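Local coordinates for protein succinylglutamate desuccinylase/aspartoacylase (Ruegeria sp. TM1040, PDB 3NA6) that probably hydrolyses the amide bond of an N-acylated amino acid, as metal-dependent succinylglutamate desuccinylases and aspartoacylases do, at residues Gly306-Arg311 / Ala324-Val329; Asp61-Pro66 / Arg97-Thr102. All coordinates share one frame; numbering follows the deposited sequence.

Contact 1 (Gly306-Arg311 / Ala324-Val329); sequences GVLISR and AVIGVV
I309 bends over V325 and G327 at the point where two antiparallel strands slip in register, and its side chain can be followed outward from the backbone. CB stays near V325 O. CG2 lies 3.8 Å from G327 CA, over the residue that has no side chain; a CB on G327 would collide with it. CG1, set between the backbone N and the carbonyl carbon (chi1 65°), comes down on the carbonyl oxygen, with I309 CG1 3.4 Å from V325 O. The chain then extends, and its tip CD1 touches both the alpha carbon of G327 and V325 CG1, 3.9 Å from the latter. L251 touches the same side chain from a neighbouring loop.

This slip is a classic beta bulge: I309 and S310 together face V325. V325 O accepts from I309 N (2.9 Å) and, weakly, from S310 N (3.4 Å), while V325 N donates to S310 O. Before the bulge the pairing is regular, V307 and G327 exchanging two bonds as a hydrogen-bonded pair.

Beside the bulge the two sheet faces differ. L308 and I326, a non-hydrogen-bonded pair, cross at about a right angle. Because L308 CG is anti to the backbone N (chi1 -179°), the leucine reaches along the strand, where its CD1 meets A324 CB at 3.6 Å and I326 CD1 at 3.8 Å; I270 and I272 touch the same leucine. On the other face S310 CB abuts V325 CB at 3.8 Å, and W34 of the third subunit packs on both residues.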
loop_
_atom_site.group_PDB
_atom_site.type_symbol
_atom_site.label_atom_id
_atom_site.label_comp_id
_atom_site.label_asym_id
_atom_site.label_seq_id
_atom_site.Cartn_x
_atom_site.Cartn_y
_atom_site.Cartn_z
ATOM N N GLY A 306 -19.650 -39.511 -6.565
ATOM C CA GLY A 306 -20.604 -38.441 -6.348
ATOM C C GLY A 306 -20.656 -37.453 -7.489
ATOM O O GLY A 306 -20.411 -37.810 -8.654
ATOM N N VAL A 307 -21.001 -36.215 -7.130
ATOM C CA VAL A 307 -21.012 -35.069 -8.051
ATOM C C VAL A 307 -20.220 -33.915 -7.417
ATOM O O VAL A 307 -20.135 -33.798 -6.206
ATOM C CB VAL A 307 -22.444 -34.620 -8.389
ATOM C CG1 VAL A 307 -23.249 -35.780 -9.080
ATOM C CG2 VAL A 307 -23.191 -34.133 -7.140
ATOM N N LEU A 308 -19.633 -33.060 -8.246
ATOM C CA LEU A 308 -18.872 -31.938 -7.745
ATOM C C LEU A 308 -19.836 -30.864 -7.283
ATOM O O LEU A 308 -20.675 -30.356 -8.070
ATOM C CB LEU A 308 -17.971 -31.422 -8.849
ATOM C CG LEU A 308 -17.093 -30.257 -8.470
ATOM C CD1 LEU A 308 -15.895 -30.746 -7.647
ATOM C CD2 LEU A 308 -16.678 -29.515 -9.739
ATOM N N ILE A 309 -19.740 -30.517 -6.004
ATOM C CA ILE A 309 -20.668 -29.557 -5.446
ATOM C C ILE A 309 -20.004 -28.220 -5.095
ATOM O O ILE A 309 -20.686 -27.213 -4.957
ATOM C CB ILE A 309 -21.483 -30.134 -4.227
ATOM C CG1 ILE A 309 -20.581 -30.456 -3.047
ATOM C CG2 ILE A 309 -22.322 -31.350 -4.642
ATOM C CD1 ILE A 309 -21.364 -30.800 -1.770
ATOM N N SER A 310 -18.684 -28.215 -4.950
ATOM C CA SER A 310 -17.953 -26.994 -4.658
ATOM C C SER A 310 -16.589 -27.058 -5.312
ATOM O O SER A 310 -16.009 -28.135 -5.406
ATOM C CB SER A 310 -17.763 -26.830 -3.146
ATOM O OG SER A 310 -17.251 -25.520 -2.886
ATOM N N ARG A 311 -16.075 -25.922 -5.768
ATOM C CA ARG A 311 -14.704 -25.878 -6.306
ATOM C C ARG A 311 -13.983 -24.592 -5.975
ATOM O O ARG A 311 -14.611 -23.546 -5.848
ATOM C CB ARG A 311 -14.692 -26.072 -7.822
ATOM C CG ARG A 311 -15.608 -25.142 -8.633
ATOM C CD ARG A 311 -15.147 -25.014 -10.109
ATOM N NE ARG A 311 -13.828 -24.357 -10.190
ATOM C CZ ARG A 311 -13.181 -24.067 -11.326
ATOM N NH1 ARG A 311 -13.703 -24.374 -12.494
ATOM N NH2 ARG A 311 -11.989 -23.473 -11.282
ATOM N N ALA A 324 -11.900 -28.711 -3.990
ATOM C CA ALA A 324 -13.155 -29.233 -4.461
ATOM C C ALA A 324 -13.818 -30.026 -3.354
ATOM O O ALA A 324 -13.146 -30.513 -2.425
ATOM C CB ALA A 324 -12.917 -30.137 -5.655
ATOM N N VAL A 325 -15.139 -30.144 -3.444
ATOM C CA VAL A 325 -15.887 -30.991 -2.530
ATOM C C VAL A 325 -16.816 -31.848 -3.376
ATOM O O VAL A 325 -17.505 -31.328 -4.259
ATOM C CB VAL A 325 -16.734 -30.156 -1.542
ATOM C CG1 VAL A 325 -17.665 -31.086 -0.691
ATOM C CG2 VAL A 325 -15.833 -29.281 -0.660
ATOM N N ILE A 326 -16.811 -33.159 -3.119
ATOM C CA ILE A 326 -17.671 -34.122 -3.820
ATOM C C ILE A 326 -18.888 -34.439 -2.954
ATOM O O ILE A 326 -18.749 -34.892 -1.827
ATOM C CB ILE A 326 -16.903 -35.429 -4.133
ATOM C CG1 ILE A 326 -15.676 -35.140 -4.998
ATOM C CG2 ILE A 326 -17.840 -36.468 -4.815
ATOM C CD1 ILE A 326 -15.944 -34.262 -6.327
ATOM N N GLY A 327 -20.081 -34.180 -3.460
ATOM C CA GLY A 327 -21.311 -34.467 -2.707
ATOM C C GLY A 327 -21.983 -35.713 -3.252
ATOM O O GLY A 327 -21.585 -36.221 -4.297
ATOM N N VAL A 328 -23.016 -36.195 -2.565
ATOM C CA VAL A 328 -23.716 -37.422 -2.958
ATOM C C VAL A 328 -25.210 -37.156 -3.117
ATOM O O VAL A 328 -25.839 -36.630 -2.216
ATOM C CB VAL A 328 -23.449 -38.551 -1.943
ATOM C CG1 VAL A 328 -24.101 -39.871 -2.387
ATOM C CG2 VAL A 328 -21.936 -38.759 -1.790
ATOM N N VAL A 329 -25.760 -37.471 -4.288
ATOM C CA VAL A 329 -27.203 -37.285 -4.555
ATOM C C VAL A 329 -28.014 -38.333 -3.802
ATOM O O VAL A 329 -27.708 -39.518 -3.879
ATOM C CB VAL A 329 -27.531 -37.373 -6.065
ATOM C CG1 VAL A 329 -29.038 -37.430 -6.287
ATOM C CG2 VAL A 329 -26.899 -36.196 -6.806
#

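Contact 2 (Asp61-Pro66 / Arg97-Thr102); sequences DEYEGP and RASART
D61 lies against the backbone of R101, its OD1 3.4 Å from R101 CA, while its CB rests near the carbonyl of S99. These are van der Waals contacts. The carboxylate is brought there by its first torsion, which sets CG between the backbone N and the carbonyl carbon (chi1 61°). Y63 OH lies 3.6 Å from S99 CB.

The charged contact is loose. E62 OE2 and R101 NH1 form a long salt bridge of 3.8 Å, with carboxylate and guanidinium planes 47° apart, and the stronger polar partner of E62 is H59.

Water does most of the joining. One molecule, at the edge of the R101 guanidinium and in its plane, accepts from NH1 and donates to D61 OD1 (2.6 Å) and E62 OE2 (2.7 Å). A second accepts from R101 N and also lies within bonding distance of D61 OD2, and a third, in the plane of the Y63 ring, lies 2.7 Å from the tyrosine OH and 3.0 Å from S99 OG. D61 OD2 also accepts from K149 N. Replacing D61 by an alanine would probably leave K149 N without its carboxylate mate and loosen the water bridges to R101, since each of the first two waters loses one of its partners.

S99 has positive phi and closes helix 93-97 in a Schellman motif just before R101. E62, H59 and H145 are grouped in a way consistent with the metal site, here without a modelled metal, of a zinc-dependent hydrolase of this family.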
loop_
_atom_site.group_PDB
_atom_site.type_symbol
_atom_site.label_atom_id
_atom_site.label_comp_id
_atom_site.label_asym_id
_atom_site.label_seq_id
_atom_site.Cartn_x
_atom_site.Cartn_y
_atom_site.Cartn_z
ATOM N N ASP A 61 -18.581 -9.931 -1.349
ATOM C CA ASP A 61 -18.311 -10.404 -2.726
ATOM C C ASP A 61 -19.277 -11.513 -3.192
ATOM O O ASP A 61 -18.932 -12.374 -4.034
ATOM C CB ASP A 61 -16.826 -10.803 -2.875
ATOM C CG ASP A 61 -16.390 -11.963 -1.944
ATOM O OD1 ASP A 61 -17.115 -12.313 -0.987
ATOM O OD2 ASP A 61 -15.304 -12.553 -2.195
ATOM N N GLU A 62 -20.504 -11.464 -2.662
ATOM C CA GLU A 62 -21.549 -12.474 -2.911
ATOM C C GLU A 62 -22.834 -11.742 -3.357
ATOM O O GLU A 62 -23.467 -11.069 -2.554
ATOM C CB GLU A 62 -21.785 -13.292 -1.641
ATOM C CG GLU A 62 -20.534 -14.168 -1.288
ATOM C CD GLU A 62 -20.642 -14.897 0.057
ATOM O OE1 GLU A 62 -21.781 -15.064 0.587
ATOM O OE2 GLU A 62 -19.579 -15.312 0.594
ATOM N N TYR A 63 -23.208 -11.888 -4.625
ATOM C CA TYR A 63 -24.077 -10.906 -5.289
ATOM C C TYR A 63 -25.509 -11.302 -5.575
ATOM O O TYR A 63 -26.316 -10.432 -5.830
ATOM C CB TYR A 63 -23.427 -10.452 -6.594
ATOM C CG TYR A 63 -22.121 -9.728 -6.314
ATOM C CD1 TYR A 63 -22.132 -8.422 -5.883
ATOM C CD2 TYR A 63 -20.903 -10.364 -6.436
ATOM C CE1 TYR A 63 -20.949 -7.738 -5.579
ATOM C CE2 TYR A 63 -19.706 -9.687 -6.150
ATOM C CZ TYR A 63 -19.746 -8.399 -5.708
ATOM O OH TYR A 63 -18.589 -7.750 -5.417
ATOM N N GLU A 64 -25.841 -12.584 -5.569
ATOM C CA GLU A 64 -27.209 -12.976 -5.939
ATOM C C GLU A 64 -28.259 -12.375 -4.987
ATOM O O GLU A 64 -29.298 -11.857 -5.429
ATOM C CB GLU A 64 -27.399 -14.497 -5.976
ATOM C CG GLU A 64 -26.851 -15.259 -7.215
ATOM C CD GLU A 64 -25.340 -15.474 -7.173
ATOM O OE1 GLU A 64 -24.717 -15.101 -6.142
ATOM O OE2 GLU A 64 -24.793 -16.040 -8.161
ATOM N N GLY A 65 -28.015 -12.484 -3.681
ATOM C CA GLY A 65 -28.964 -11.972 -2.697
ATOM C C GLY A 65 -29.149 -10.474 -2.846
ATOM O O GLY A 65 -30.264 -9.981 -2.935
ATOM N N PRO A 66 -28.043 -9.744 -2.943
ATOM C CA PRO A 66 -28.172 -8.309 -3.147
ATOM C C PRO A 66 -29.008 -7.886 -4.365
ATOM O O PRO A 66 -29.778 -6.921 -4.278
ATOM C CB PRO A 66 -26.721 -7.876 -3.266
ATOM C CG PRO A 66 -26.024 -8.767 -2.295
ATOM C CD PRO A 66 -26.674 -10.107 -2.522
ATOM N N ARG A 97 -19.015 -2.517 -0.237
ATOM C CA ARG A 97 -18.423 -1.412 -0.968
ATOM C C ARG A 97 -16.998 -1.695 -1.453
ATOM O O ARG A 97 -16.605 -1.143 -2.453
ATOM C CB ARG A 97 -18.445 -0.120 -0.151
ATOM C CG ARG A 97 -19.858 0.509 -0.002
ATOM C CD ARG A 97 -20.661 0.727 -1.358
ATOM N NE ARG A 97 -20.267 1.858 -2.219
ATOM C CZ ARG A 97 -20.326 3.158 -1.891
ATOM N NH1 ARG A 97 -20.705 3.572 -0.681
ATOM N NH2 ARG A 97 -19.962 4.070 -2.785
ATOM N N ALA A 98 -16.257 -2.560 -0.761
ATOM C CA ALA A 98 -14.887 -2.936 -1.159
ATOM C C ALA A 98 -14.842 -4.165 -2.057
ATOM O O ALA A 98 -13.759 -4.640 -2.348
ATOM C CB ALA A 98 -14.002 -3.197 0.102
ATOM N N SER A 99 -16.002 -4.718 -2.426
ATOM C CA SER A 99 -16.094 -5.979 -3.163
ATOM C C SER A 99 -15.255 -7.072 -2.525
ATOM O O SER A 99 -14.613 -7.858 -3.214
ATOM C CB SER A 99 -15.693 -5.781 -4.634
ATOM O OG SER A 99 -16.514 -4.811 -5.244
ATOM N N ALA A 100 -15.335 -7.152 -1.197
ATOM C CA ALA A 100 -14.524 -8.056 -0.408
ATOM C C ALA A 100 -15.410 -8.905 0.510
ATOM O O ALA A 100 -16.455 -8.473 0.997
ATOM C CB ALA A 100 -13.541 -7.278 0.420
ATOM N N ARG A 101 -14.945 -10.110 0.771
ATOM C CA ARG A 101 -15.570 -10.989 1.757
ATOM C C ARG A 101 -15.715 -10.315 3.139
ATOM O O ARG A 101 -16.789 -10.334 3.747
ATOM C CB ARG A 101 -14.769 -12.251 1.869
ATOM C CG ARG A 101 -15.281 -13.286 2.853
ATOM C CD ARG A 101 -14.442 -14.515 2.752
ATOM N NE ARG A 101 -14.835 -15.504 3.738
ATOM C CZ ARG A 101 -15.801 -16.371 3.585
ATOM N NH1 ARG A 101 -16.489 -16.435 2.449
ATOM N NH2 ARG A 101 -16.032 -17.233 4.566
ATOM N N THR A 102 -14.647 -9.657 3.559
ATOM C CA THR A 102 -14.547 -9.052 4.877
ATOM C C THR A 102 -14.405 -7.552 4.771
ATOM O O THR A 102 -13.997 -7.005 3.732
ATOM C CB THR A 102 -13.395 -9.651 5.679
ATOM O OG1 THR A 102 -12.132 -9.348 5.049
ATOM C CG2 THR A 102 -13.613 -11.167 5.774
HETATM O O HOH W 1 -17.028 -14.646 0.241
HETATM O O HOH W 2 -13.107 -11.178 -1.213
HETATM O O HOH W 3 -19.244 -5.447 -4.188
#

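In the fold
Contacts 1 and 2 lie in series along the chain, contact 2 closing before contact 1 opens. Their centres are about 24 Å apart and their nearest atoms about 11 Å, so they do not touch. Contact 2, its centre about 10 Å from that of the chain, lies within the catalytic domain and holds one residue of a possible, unoccupied metal site; the calcium of the entry is bound elsewhere, at T82 and G237. Contact 1, its centre about 19 Å from that of the chain, belongs to the C-terminal beta region. The third subunit touches each, and the second meets contact 1 through its S217 and M216 and contact 2 through its G315, L267 and M316.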